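Local coordinates for protein aminopentol aminotransferase (PDB 6HBS) that uses pyridoxal 5'-phosphate to deaminate aminopentol (hydrolysed fumonisin B1) to its 2-keto form, preferring pyruvate as amino-group acceptor in fumonisin degradation, at residues E203-A208 / M344-F349; L139-A144 / Y170-A175; L128-T133 / D188-F193. All blocks are in the same frame, centred on the assembly; numbering follows the deposited sequence.

Contact 1: E203-A208 / M344-F349; sequences EDQALA and MPQIFF
Gln205 sets its CG opposite its own carbonyl carbon (chi1 -63°) and runs on extended, while Gln346 sends CG away from its backbone N and then bends (chi2 86°). Each amide thus meets a backbone carbonyl of the other segment. Gln205 NE2 donates to Met344 O at 2.8 Å, in the carbonyl plane. Gln346 NE2 donates to Glu203 O, also at 2.8 Å, from a position tilted out of the carbonyl plane. The two side chains cross at about a right angle, with Gln205 CG 3.5 Å from Gln346 CB. With Gln205 cut back to an alanine, Met344 O is likely to lose this donor and a gap to open beside Gln346 CB. The Phe348 ring has Gln346 CG over one face and Glu203 N at its edge. Asp204 OD1 comes obliquely to Phe348 CD2 at 3.4 Å, carboxylate and ring planes 46° apart. Glu203 forms a salt bridge with Arg198, and Asp204 with Lys337. Gln205 also touches His199 of the cofactor pocket. The arrangement joins the antiparallel hairpin 336-339/346-349 to segment 203-208, which leads into short strand 206-207, near the cofactor site of this class-III, fold type I aminotransferase.

Contact 2: L139-A144 / Y170-A175; sequences LCAKGA and YTYNDA
Ala141 and Tyr170 form a parallel beta bridge, their CA atoms 4.9 Å apart, with Tyr170 N donating to Cys140 O and Lys142 N to Tyr170 O.

Tyr170 carries most of the side-chain contact. Its CG sits between its own backbone N and carbonyl carbon (chi1 63°), which lays the ring against the neighbouring strand. Ala141 CA stands 3.8 Å above the centre of one ring face. Ala141 CB makes an off-centre CH-pi contact, 4.2 Å from the Tyr170 ring centroid. Leu139 O lies at the ring edge, near its plane. The ring reaches across strand 137-141, and Tyr170 OH is hydrogen-bonded to Phe193 O on the next strand. Ala141 CB also touches Tyr172, 4.0 Å from its CB and at the edge of its ring; Tyr172 OH bonds to Thr195 O. On the exposed side Lys142 NZ comes within 3.5 Å of Thr171 OG1, a proximity and not a bond.

The chains part through type II turns, Ala141 to Ala144 and Thr171 to Asp174. One water still joins them: it donates to Lys142 O (2.8 Å) and accepts from Tyr172 N. Asp174 is the N-cap of helix 175-184, its OD1 accepting from Ser177 N.

The contact joins strand 167-170, outermost within this chain, to strand 137-141 in the seven-stranded mixed sheet of the class-III aminotransferase fold. The side-chain packing is mainly apolar and aromatic, beside two backbone hydrogen bonds, and backbone carbonyls satisfy both tyrosine hydroxyls. The water link and the lysine lie beyond the Ala141-Tyr170 bridge, where the chains diverge.

Contact 3: L128-T133 / D188-F193; sequences LARAHT and DIAAVF
Thr133, Ala129 and Ala190 meet around a flat group, the peptide carbonyl of Ala129. Thr133 OG1 and Thr133 N reach Ala129 O from opposite faces of its plane, at 2.9 Å and 3.0 Å. The His132 ring has Thr133 CG2 at its edge, in plane.

The hydroxyl of Thr133 is placed between its own backbone N and carbonyl carbon (chi1 63°). From there it turns back to the helix and also borders the strand, with OG1 3.5 Å from Ala190 CA. The methyl, CG2, lies 3.6 Å from Ala190 O. One turn earlier Ala129 CB presses on Ala191 CB at 3.6 Å and lies 4.3 Å from Ala190 CB. Arg130 passes alongside, its CG 4.1 Å from Ala190 CB. It then runs extended toward Lys136 O, to which NE donates, while its chain packs on Leu160 of the second subunit.

The short helix and strand segments approach to 6.9 Å between axes, at 145° between their directions. The small alanines at the crossing probably allow this close approach. The strand leaves the extended conformation at Ala190 (psi -40°), whose CA lies nearest the helix, by Arg130. Helix 118-133 precedes strand 137-141 and here lies against strand 189-194, which neighbours strand 137-141 in the large sheet.

Across the interface the contact is van der Waals in nature, made by alanine methyls, Thr133, Arg130 CG and the backbone of Ala190. The threonine hydroxyl, close to the alanines, is satisfied by Ala129 O of the helix and Arg135 N just after it.

How the contacts relate
Contacts 2 and 3 share the seven-stranded mixed sheet, where strands 137-141 and 189-194 are neighbours. Their centres lie about 16 Å apart, and they touch through the Leu139 N to Ala191 O pair, a probable hydrogen bond. Along the chain contact 2 is nested inside the loop closed by contact 3. Contact 1 follows in series, its centre about 16 Å from that of contact 2 and about 30 Å from that of contact 3. Contact 1 meets contact 2 at Asn173 ND2 and Leu207 O, probably hydrogen-bonded. Together they tie helix 118-133, beside the second subunit, through the sheet to the hairpin 336-339/346-349. Contact 1 brings a side chain, Met344, to about 8 Å from the cofactor.

Contact 1: E203-A208 / M344-F349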
ATOM      1  N   GLU A 203      13.259  21.066 -10.225  1.00 22.59           N
ATOM      2  CA  GLU A 203      12.709  21.785 -11.348  1.00 22.95           C
ATOM      3  C   GLU A 203      11.694  22.811 -10.826  1.00 24.25           C
ATOM      4  O   GLU A 203      10.940  22.529  -9.870  1.00 20.38           O
ATOM      5  CB  GLU A 203      12.103  20.769 -12.325  1.00 24.54           C
ATOM      6  CG  GLU A 203      11.455  21.397 -13.546  1.00 28.85           C
ATOM      7  CD  GLU A 203      10.737  20.397 -14.454  1.00 29.64           C
ATOM      8  OE1 GLU A 203       9.834  20.824 -15.204  1.00 30.47           O
ATOM      9  OE2 GLU A 203      11.072  19.197 -14.386  1.00 29.02           O
ATOM     10  N   ASP A 204      11.674  23.992 -11.463  1.00 23.58           N
ATOM     11  CA  ASP A 204      10.700  25.034 -11.175  1.00 24.28           C
ATOM     12  C   ASP A 204       9.314  24.470 -11.463  1.00 22.30           C
ATOM     13  O   ASP A 204       9.125  23.651 -12.385  1.00 21.36           O
ATOM     14  CB  ASP A 204      10.950  26.329 -11.968  1.00 27.46           C
ATOM     15  CG  ASP A 204      12.259  27.042 -11.614  1.00 30.52           C
ATOM     16  OD1 ASP A 204      12.603  27.141 -10.422  1.00 28.33           O
ATOM     17  OD2 ASP A 204      12.954  27.482 -12.545  1.00 34.55           O
ATOM     18  N   GLN A 205       8.364  24.863 -10.614  1.00 20.72           N
ATOM     19  CA  GLN A 205       6.966  24.502 -10.777  1.00 21.55           C
ATOM     20  C   GLN A 205       6.295  25.480 -11.752  1.00 21.72           C
ATOM     21  O   GLN A 205       6.797  26.579 -12.003  1.00 21.19           O
ATOM     22  CB  GLN A 205       6.264  24.459  -9.420  1.00 21.17           C
ATOM     23  CG  GLN A 205       6.862  23.397  -8.522  1.00 22.38           C
ATOM     24  CD  GLN A 205       6.009  23.071  -7.317  1.00 22.93           C
ATOM     25  OE1 GLN A 205       5.736  21.900  -7.065  1.00 20.97           O
ATOM     26  NE2 GLN A 205       5.619  24.096  -6.556  1.00 20.70           N
ATOM     27  N   ALA A 206       5.166  25.042 -12.311  1.00 19.53           N
ATOM     28  CA  ALA A 206       4.383  25.816 -13.227  1.00 22.56           C
ATOM     29  C   ALA A 206       2.931  25.367 -13.145  1.00 22.93           C
ATOM     30  O   ALA A 206       2.668  24.146 -13.118  1.00 22.74           O
ATOM     31  CB  ALA A 206       4.932  25.631 -14.619  1.00 24.35           C
ATOM     32  N   LEU A 207       2.012  26.338 -13.147  1.00 21.79           N
ATOM     33  CA  LEU A 207       0.591  26.071 -13.211  1.00 22.81           C
ATOM     34  C   LEU A 207       0.230  25.452 -14.572  1.00 24.36           C
ATOM     35  O   LEU A 207       0.933  25.678 -15.584  1.00 22.00           O
ATOM     36  CB  LEU A 207      -0.175  27.375 -13.004  1.00 25.70           C
ATOM     37  CG  LEU A 207       0.137  28.141 -11.715  1.00 29.74           C
ATOM     38  CD1 LEU A 207      -0.770  29.347 -11.586  1.00 34.00           C
ATOM     39  CD2 LEU A 207       0.016  27.265 -10.488  1.00 29.44           C
ATOM     40  N   ALA A 208      -0.864  24.669 -14.606  1.00 23.42           N
ATOM     41  CA  ALA A 208      -1.333  24.085 -15.877  1.00 24.39           C
ATOM     42  C   ALA A 208      -1.865  25.222 -16.738  1.00 26.05           C
ATOM     43  O   ALA A 208      -2.538  26.124 -16.218  1.00 23.45           O
ATOM     44  CB  ALA A 208      -2.407  23.046 -15.688  1.00 25.29           C
ATOM     45  N   MET A 344       1.793  25.220  -1.974  1.00 19.25           N
ATOM     46  CA  MET A 344       2.647  24.066  -2.296  1.00 21.06           C
ATOM     47  C   MET A 344       3.879  24.576  -3.022  1.00 19.36           C
ATOM     48  O   MET A 344       4.067  24.272  -4.197  1.00 18.85           O
ATOM     49  CB  MET A 344       1.947  23.054  -3.208  1.00 21.29           C
ATOM     50  CG  MET A 344       0.801  22.369  -2.553  1.00 24.90           C
ATOM     51  SD  MET A 344      -0.016  21.112  -3.594  1.00 24.33           S
ATOM     52  CE  MET A 344       1.327  20.128  -4.243  1.00 25.80           C
ATOM     53  N   PRO A 345       4.733  25.372  -2.348  1.00 18.65           N
ATOM     54  CA  PRO A 345       5.754  26.144  -3.046  1.00 18.27           C
ATOM     55  C   PRO A 345       7.054  25.398  -3.300  1.00 18.19           C
ATOM     56  O   PRO A 345       7.478  24.548  -2.512  1.00 18.31           O
ATOM     57  CB  PRO A 345       5.975  27.343  -2.086  1.00 18.32           C
ATOM     58  CG  PRO A 345       5.752  26.760  -0.717  1.00 19.87           C
ATOM     59  CD  PRO A 345       4.681  25.690  -0.909  1.00 19.03           C
ATOM     60  N   GLN A 346       7.655  25.713  -4.445  1.00 19.59           N
ATOM     61  CA  GLN A 346       9.028  25.347  -4.752  1.00 19.91           C
ATOM     62  C   GLN A 346       9.837  26.643  -4.598  1.00 19.92           C
ATOM     63  O   GLN A 346       9.498  27.669  -5.201  1.00 20.69           O
ATOM     64  CB  GLN A 346       9.106  24.782  -6.168  1.00 20.31           C
ATOM     65  CG  GLN A 346      10.463  24.245  -6.578  1.00 20.78           C
ATOM     66  CD  GLN A 346      10.640  22.808  -6.151  1.00 23.12           C
ATOM     67  OE1 GLN A 346      10.766  22.532  -4.958  1.00 20.81           O
ATOM     68  NE2 GLN A 346      10.647  21.896  -7.128  1.00 20.75           N
ATOM     69  N   ILE A 347      10.862  26.602  -3.763  1.00 20.11           N
ATOM     70  CA  ILE A 347      11.610  27.805  -3.385  1.00 22.48           C
ATOM     71  C   ILE A 347      13.088  27.530  -3.677  1.00 19.97           C
ATOM     72  O   ILE A 347      13.776  26.901  -2.911  1.00 20.00           O
ATOM     73  CB  ILE A 347      11.348  28.185  -1.912  1.00 21.47           C
ATOM     74  CG1 ILE A 347       9.859  28.414  -1.642  1.00 23.19           C
ATOM     75  CG2 ILE A 347      12.178  29.410  -1.536  1.00 23.31           C
ATOM     76  CD1 ILE A 347       9.500  28.648  -0.164  1.00 23.12           C
ATOM     77  N   PHE A 348      13.513  27.958  -4.863  1.00 20.48           N
ATOM     78  CA  PHE A 348      14.859  27.849  -5.320  1.00 20.69           C
ATOM     79  C   PHE A 348      15.528  29.238  -5.368  1.00 22.10           C
ATOM     80  O   PHE A 348      14.853  30.277  -5.271  1.00 22.40           O
ATOM     81  CB  PHE A 348      14.873  27.271  -6.740  1.00 21.60           C
ATOM     82  CG  PHE A 348      14.495  25.814  -6.901  1.00 23.46           C
ATOM     83  CD1 PHE A 348      14.239  24.986  -5.817  1.00 23.15           C
ATOM     84  CD2 PHE A 348      14.411  25.263  -8.175  1.00 24.55           C
ATOM     85  CE1 PHE A 348      13.889  23.651  -6.001  1.00 23.70           C
ATOM     86  CE2 PHE A 348      14.038  23.937  -8.354  1.00 24.79           C
ATOM     87  CZ  PHE A 348      13.800  23.129  -7.267  1.00 24.98           C
ATOM     88  N   PHE A 349      16.850  29.232  -5.550  1.00 23.20           N
ATOM     89  CA  PHE A 349      17.623  30.442  -5.825  1.00 23.83           C
ATOM     90  C   PHE A 349      17.847  30.618  -7.338  1.00 26.36           C
ATOM     91  O   PHE A 349      18.181  29.668  -8.053  1.00 23.95           O
ATOM     92  CB  PHE A 349      18.929  30.385  -5.042  1.00 23.85           C
ATOM     93  CG  PHE A 349      18.747  30.681  -3.581  1.00 23.90           C
ATOM     94  CD1 PHE A 349      18.249  29.717  -2.716  1.00 24.36           C
ATOM     95  CD2 PHE A 349      19.067  31.924  -3.065  1.00 26.09           C
ATOM     96  CE1 PHE A 349      18.040  29.988  -1.372  1.00 24.67           C
ATOM     97  CE2 PHE A 349      18.860  32.194  -1.717  1.00 26.48           C
ATOM     98  CZ  PHE A 349      18.345  31.230  -0.875  1.00 24.56           C
TER

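Contact 2: L139-A144 / Y170-A175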
ATOM      1  N   LEU A 139      -0.150   7.663 -22.165  1.00 18.69           N
ATOM      2  CA  LEU A 139       0.645   8.894 -22.366  1.00 18.76           C
ATOM      3  C   LEU A 139       0.925   9.578 -21.022  1.00 20.13           C
ATOM      4  O   LEU A 139      -0.019   9.950 -20.320  1.00 20.99           O
ATOM      5  CB  LEU A 139      -0.112   9.838 -23.296  1.00 18.40           C
ATOM      6  CG  LEU A 139      -0.325   9.326 -24.727  1.00 19.47           C
ATOM      7  CD1 LEU A 139      -1.020  10.375 -25.586  1.00 19.87           C
ATOM      8  CD2 LEU A 139       0.976   8.850 -25.330  1.00 19.06           C
ATOM      9  N   CYS A 140       2.204   9.812 -20.720  1.00 19.84           N
ATOM     10  CA  CYS A 140       2.603  10.549 -19.510  1.00 19.71           C
ATOM     11  C   CYS A 140       3.548  11.686 -19.926  1.00 19.63           C
ATOM     12  O   CYS A 140       4.170  11.629 -20.989  1.00 18.50           O
ATOM     13  CB  CYS A 140       3.292   9.624 -18.508  1.00 18.87           C
ATOM     14  SG  CYS A 140       2.208   8.271 -17.971  1.00 22.99           S
ATOM     15  N   ALA A 141       3.599  12.734 -19.104  1.00 18.75           N
ATOM     16  CA  ALA A 141       4.521  13.845 -19.291  1.00 18.87           C
ATOM     17  C   ALA A 141       5.930  13.380 -18.934  1.00 20.12           C
ATOM     18  O   ALA A 141       6.108  12.682 -17.922  1.00 20.09           O
ATOM     19  CB  ALA A 141       4.086  14.990 -18.405  1.00 19.36           C
ATOM     20  N   LYS A 142       6.935  13.775 -19.741  1.00 20.72           N
ATOM     21  CA  LYS A 142       8.330  13.533 -19.428  1.00 23.73           C
ATOM     22  C   LYS A 142       8.641  14.073 -18.028  1.00 21.87           C
ATOM     23  O   LYS A 142       8.303  15.219 -17.718  1.00 21.51           O
ATOM     24  CB  LYS A 142       9.279  14.287 -20.369  1.00 28.38           C
ATOM     25  CG  LYS A 142       9.351  13.751 -21.779  1.00 36.78           C
ATOM     26  CD  LYS A 142      10.124  14.660 -22.749  1.00 41.17           C
ATOM     27  CE  LYS A 142       9.970  14.229 -24.199  1.00 50.00           C
ATOM     28  NZ  LYS A 142       8.637  14.611 -24.741  1.00 51.83           N
ATOM     29  N   GLY A 143       9.242  13.222 -17.200  1.00 22.19           N
ATOM     30  CA  GLY A 143       9.670  13.546 -15.833  1.00 23.01           C
ATOM     31  C   GLY A 143       8.523  13.619 -14.821  1.00 21.06           C
ATOM     32  O   GLY A 143       8.765  13.989 -13.700  1.00 22.82           O
ATOM     33  N   ALA A 144       7.279  13.318 -15.195  1.00 19.67           N
ATOM     34  CA  ALA A 144       6.186  13.381 -14.234  1.00 19.80           C
ATOM     35  C   ALA A 144       6.220  12.146 -13.321  1.00 21.02           C
ATOM     36  O   ALA A 144       6.335  11.025 -13.800  1.00 20.10           O
ATOM     37  CB  ALA A 144       4.871  13.494 -14.931  1.00 20.38           C
ATOM     38  N   TYR A 170       4.935  12.986 -23.579  1.00 19.84           N
ATOM     39  CA  TYR A 170       4.723  14.306 -24.145  1.00 21.65           C
ATOM     40  C   TYR A 170       5.374  15.321 -23.190  1.00 23.37           C
ATOM     41  O   TYR A 170       5.725  14.976 -22.064  1.00 21.69           O
ATOM     42  CB  TYR A 170       3.232  14.594 -24.355  1.00 21.37           C
ATOM     43  CG  TYR A 170       2.423  14.627 -23.074  1.00 21.55           C
ATOM     44  CD1 TYR A 170       1.840  13.482 -22.539  1.00 22.38           C
ATOM     45  CD2 TYR A 170       2.279  15.795 -22.361  1.00 22.05           C
ATOM     46  CE1 TYR A 170       1.124  13.514 -21.349  1.00 19.73           C
ATOM     47  CE2 TYR A 170       1.560  15.855 -21.178  1.00 19.87           C
ATOM     48  CZ  TYR A 170       0.982  14.711 -20.659  1.00 21.12           C
ATOM     49  OH  TYR A 170       0.314  14.795 -19.452  1.00 18.42           O
ATOM     50  N   THR A 171       5.532  16.564 -23.648  1.00 21.81           N
ATOM     51  CA  THR A 171       6.052  17.678 -22.793  1.00 21.97           C
ATOM     52  C   THR A 171       4.890  18.324 -22.046  1.00 19.69           C
ATOM     53  O   THR A 171       3.921  18.771 -22.647  1.00 20.52           O
ATOM     54  CB  THR A 171       6.787  18.732 -23.630  1.00 21.49           C
ATOM     55  OG1 THR A 171       7.821  17.999 -24.260  1.00 22.86           O
ATOM     56  CG2 THR A 171       7.361  19.871 -22.811  1.00 23.52           C
ATOM     57  N   TYR A 172       4.992  18.380 -20.716  1.00 21.77           N
ATOM     58  CA  TYR A 172       3.951  18.967 -19.908  1.00 20.88           C
ATOM     59  C   TYR A 172       3.720  20.406 -20.367  1.00 21.27           C
ATOM     60  O   TYR A 172       4.690  21.109 -20.605  1.00 21.66           O
ATOM     61  CB  TYR A 172       4.309  18.949 -18.408  1.00 20.86           C
ATOM     62  CG  TYR A 172       3.126  19.279 -17.530  1.00 21.04           C
ATOM     63  CD1 TYR A 172       2.176  18.311 -17.214  1.00 22.39           C
ATOM     64  CD2 TYR A 172       2.926  20.556 -17.038  1.00 21.31           C
ATOM     65  CE1 TYR A 172       1.075  18.601 -16.421  1.00 21.20           C
ATOM     66  CE2 TYR A 172       1.839  20.854 -16.230  1.00 24.34           C
ATOM     67  CZ  TYR A 172       0.918  19.872 -15.904  1.00 22.54           C
ATOM     68  OH  TYR A 172      -0.182  20.185 -15.167  1.00 20.67           O
ATOM     69  N   ASN A 173       2.443  20.830 -20.422  1.00 20.53           N
ATOM     70  CA  ASN A 173       2.039  22.186 -20.718  1.00 22.49           C
ATOM     71  C   ASN A 173       2.270  22.529 -22.198  1.00 24.44           C
ATOM     72  O   ASN A 173       2.216  23.705 -22.554  1.00 26.97           O
ATOM     73  CB  ASN A 173       2.686  23.233 -19.792  1.00 23.69           C
ATOM     74  CG  ASN A 173       1.743  23.644 -18.677  1.00 26.94           C
ATOM     75  OD1 ASN A 173       0.545  23.407 -18.791  1.00 25.50           O
ATOM     76  ND2 ASN A 173       2.257  24.282 -17.630  1.00 24.69           N
ATOM     77  N   ASP A 174       2.453  21.515 -23.046  1.00 23.07           N
ATOM     78  CA  ASP A 174       2.712  21.719 -24.485  1.00 22.86           C
ATOM     79  C   ASP A 174       1.597  21.004 -25.261  1.00 21.05           C
ATOM     80  O   ASP A 174       1.674  19.770 -25.482  1.00 20.50           O
ATOM     81  CB  ASP A 174       4.127  21.256 -24.836  1.00 22.88           C
ATOM     82  CG  ASP A 174       4.532  21.536 -26.285  1.00 26.28           C
ATOM     83  OD1 ASP A 174       3.627  21.736 -27.123  1.00 22.16           O
ATOM     84  OD2 ASP A 174       5.732  21.548 -26.546  1.00 28.84           O
ATOM     85  N   ALA A 175       0.566  21.765 -25.635  1.00 19.56           N
ATOM     86  CA  ALA A 175      -0.611  21.246 -26.350  1.00 21.06           C
ATOM     87  C   ALA A 175      -0.205  20.554 -27.676  1.00 23.63           C
ATOM     88  O   ALA A 175      -0.733  19.494 -28.024  1.00 23.59           O
ATOM     89  CB  ALA A 175      -1.573  22.379 -26.601  1.00 21.81           C
TER
HETATM   90  O   HOH W   1       7.335  17.262 -19.402  1.00 21.32           O

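Contact 3: L128-T133 / D188-F193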
ATOM      1  N   LEU A 128      -7.207  -0.174 -15.768  1.00 19.21           N
ATOM      2  CA  LEU A 128      -8.585   0.159 -16.114  1.00 18.71           C
ATOM      3  C   LEU A 128      -8.652   0.719 -17.545  1.00 19.51           C
ATOM      4  O   LEU A 128      -9.496   0.291 -18.321  1.00 19.97           O
ATOM      5  CB  LEU A 128      -9.148   1.167 -15.113  1.00 19.27           C
ATOM      6  CG  LEU A 128     -10.662   1.353 -15.077  1.00 22.31           C
ATOM      7  CD1 LEU A 128     -11.075   1.971 -13.737  1.00 23.01           C
ATOM      8  CD2 LEU A 128     -11.175   2.257 -16.187  1.00 23.21           C
ATOM      9  N   ALA A 129      -7.800   1.704 -17.859  1.00 19.03           N
ATOM     10  CA  ALA A 129      -7.868   2.391 -19.154  1.00 19.29           C
ATOM     11  C   ALA A 129      -7.607   1.415 -20.314  1.00 19.13           C
ATOM     12  O   ALA A 129      -8.298   1.500 -21.338  1.00 20.34           O
ATOM     13  CB  ALA A 129      -6.933   3.569 -19.183  1.00 19.37           C
ATOM     14  N   ARG A 130      -6.660   0.488 -20.142  1.00 19.45           N
ATOM     15  CA  ARG A 130      -6.363  -0.519 -21.124  1.00 19.53           C
ATOM     16  C   ARG A 130      -7.562  -1.467 -21.277  1.00 22.78           C
ATOM     17  O   ARG A 130      -7.944  -1.767 -22.407  1.00 21.39           O
ATOM     18  CB  ARG A 130      -5.077  -1.256 -20.750  1.00 20.60           C
ATOM     19  CG  ARG A 130      -3.828  -0.406 -20.888  1.00 20.93           C
ATOM     20  CD  ARG A 130      -2.557  -1.094 -20.421  1.00 21.21           C
ATOM     21  NE  ARG A 130      -1.422  -0.339 -20.943  1.00 21.38           N
ATOM     22  CZ  ARG A 130      -0.196  -0.385 -20.453  1.00 22.82           C
ATOM     23  NH1 ARG A 130       0.065  -1.140 -19.388  1.00 20.67           N
ATOM     24  NH2 ARG A 130       0.763   0.321 -21.040  1.00 20.74           N
ATOM     25  N   ALA A 131      -8.163  -1.922 -20.157  1.00 21.21           N
ATOM     26  CA  ALA A 131      -9.394  -2.736 -20.205  1.00 20.98           C
ATOM     27  C   ALA A 131     -10.538  -2.017 -20.927  1.00 20.84           C
ATOM     28  O   ALA A 131     -11.286  -2.657 -21.683  1.00 21.35           O
ATOM     29  CB  ALA A 131      -9.845  -3.146 -18.826  1.00 20.34           C
ATOM     30  N   HIS A 132     -10.701  -0.726 -20.649  1.00 20.91           N
ATOM     31  CA  HIS A 132     -11.806   0.071 -21.127  1.00 21.25           C
ATOM     32  C   HIS A 132     -11.704   0.231 -22.642  1.00 23.04           C
ATOM     33  O   HIS A 132     -12.708   0.130 -23.337  1.00 24.10           O
ATOM     34  CB  HIS A 132     -11.821   1.445 -20.468  1.00 22.73           C
ATOM     35  CG  HIS A 132     -12.874   2.370 -20.981  1.00 23.31           C
ATOM     36  ND1 HIS A 132     -14.164   2.351 -20.517  1.00 23.63           N
ATOM     37  CD2 HIS A 132     -12.828   3.355 -21.906  1.00 24.93           C
ATOM     38  CE1 HIS A 132     -14.867   3.286 -21.138  1.00 24.65           C
ATOM     39  NE2 HIS A 132     -14.069   3.913 -22.008  1.00 22.03           N
ATOM     40  N   THR A 133     -10.495   0.517 -23.119  1.00 21.86           N
ATOM     41  CA  THR A 133     -10.322   0.901 -24.514  1.00 23.75           C
ATOM     42  C   THR A 133      -9.917  -0.273 -25.398  1.00 25.16           C
ATOM     43  O   THR A 133     -10.018  -0.159 -26.596  1.00 26.23           O
ATOM     44  CB  THR A 133      -9.267   2.008 -24.641  1.00 21.30           C
ATOM     45  OG1 THR A 133      -8.051   1.436 -24.181  1.00 20.32           O
ATOM     46  CG2 THR A 133      -9.618   3.258 -23.886  1.00 22.35           C
ATOM     47  N   ASP A 188      -4.268   4.061 -30.728  1.00 21.62           N
ATOM     48  CA  ASP A 188      -3.866   3.113 -29.682  1.00 21.95           C
ATOM     49  C   ASP A 188      -3.740   3.794 -28.316  1.00 20.20           C
ATOM     50  O   ASP A 188      -3.042   3.257 -27.460  1.00 23.15           O
ATOM     51  CB  ASP A 188      -2.554   2.424 -30.033  1.00 21.81           C
ATOM     52  CG  ASP A 188      -2.202   1.279 -29.094  1.00 24.59           C
ATOM     53  OD1 ASP A 188      -3.101   0.476 -28.761  1.00 21.46           O
ATOM     54  OD2 ASP A 188      -1.044   1.215 -28.687  1.00 22.28           O
ATOM     55  N   ILE A 189      -4.364   4.956 -28.111  1.00 18.95           N
ATOM     56  CA  ILE A 189      -4.188   5.642 -26.794  1.00 20.04           C
ATOM     57  C   ILE A 189      -5.275   5.135 -25.830  1.00 18.72           C
ATOM     58  O   ILE A 189      -6.475   5.295 -26.046  1.00 17.57           O
ATOM     59  CB  ILE A 189      -4.194   7.175 -26.882  1.00 19.20           C
ATOM     60  CG1 ILE A 189      -3.179   7.700 -27.907  1.00 19.15           C
ATOM     61  CG2 ILE A 189      -3.978   7.776 -25.488  1.00 19.41           C
ATOM     62  CD1 ILE A 189      -1.778   7.243 -27.667  1.00 19.35           C
ATOM     63  N   ALA A 190      -4.813   4.544 -24.731  1.00 18.65           N
ATOM     64  CA  ALA A 190      -5.713   4.054 -23.678  1.00 18.62           C
ATOM     65  C   ALA A 190      -6.043   5.198 -22.715  1.00 17.94           C
ATOM     66  O   ALA A 190      -7.184   5.352 -22.270  1.00 19.40           O
ATOM     67  CB  ALA A 190      -5.057   2.909 -22.963  1.00 18.92           C
ATOM     68  N   ALA A 191      -5.030   6.019 -22.398  1.00 18.00           N
ATOM     69  CA  ALA A 191      -5.195   7.113 -21.462  1.00 18.17           C
ATOM     70  C   ALA A 191      -4.086   8.160 -21.590  1.00 18.14           C
ATOM     71  O   ALA A 191      -2.974   7.856 -22.048  1.00 19.30           O
ATOM     72  CB  ALA A 191      -5.206   6.562 -20.064  1.00 17.52           C
ATOM     73  N   VAL A 192      -4.419   9.364 -21.114  1.00 18.27           N
ATOM     74  CA  VAL A 192      -3.503  10.464 -20.815  1.00 20.00           C
ATOM     75  C   VAL A 192      -3.490  10.677 -19.292  1.00 19.33           C
ATOM     76  O   VAL A 192      -4.544  10.947 -18.684  1.00 19.49           O
ATOM     77  CB  VAL A 192      -3.987  11.782 -21.469  1.00 21.56           C
ATOM     78  CG1 VAL A 192      -3.185  12.980 -20.969  1.00 22.48           C
ATOM     79  CG2 VAL A 192      -3.966  11.721 -22.985  1.00 24.46           C
ATOM     80  N   PHE A 193      -2.315  10.586 -18.694  1.00 18.09           N
ATOM     81  CA  PHE A 193      -2.098  10.960 -17.306  1.00 19.75           C
ATOM     82  C   PHE A 193      -1.529  12.378 -17.288  1.00 20.94           C
ATOM     83  O   PHE A 193      -0.557  12.671 -18.036  1.00 21.49           O
ATOM     84  CB  PHE A 193      -1.092  10.037 -16.616  1.00 18.68           C
ATOM     85  CG  PHE A 193      -1.638   8.708 -16.161  1.00 19.67           C
ATOM     86  CD1 PHE A 193      -2.089   7.770 -17.069  1.00 20.11           C
ATOM     87  CD2 PHE A 193      -1.690   8.396 -14.803  1.00 20.50           C
ATOM     88  CE1 PHE A 193      -2.576   6.541 -16.639  1.00 22.22           C
ATOM     89  CE2 PHE A 193      -2.177   7.173 -14.380  1.00 18.84           C
ATOM     90  CZ  PHE A 193      -2.625   6.247 -15.291  1.00 19.45           C
TER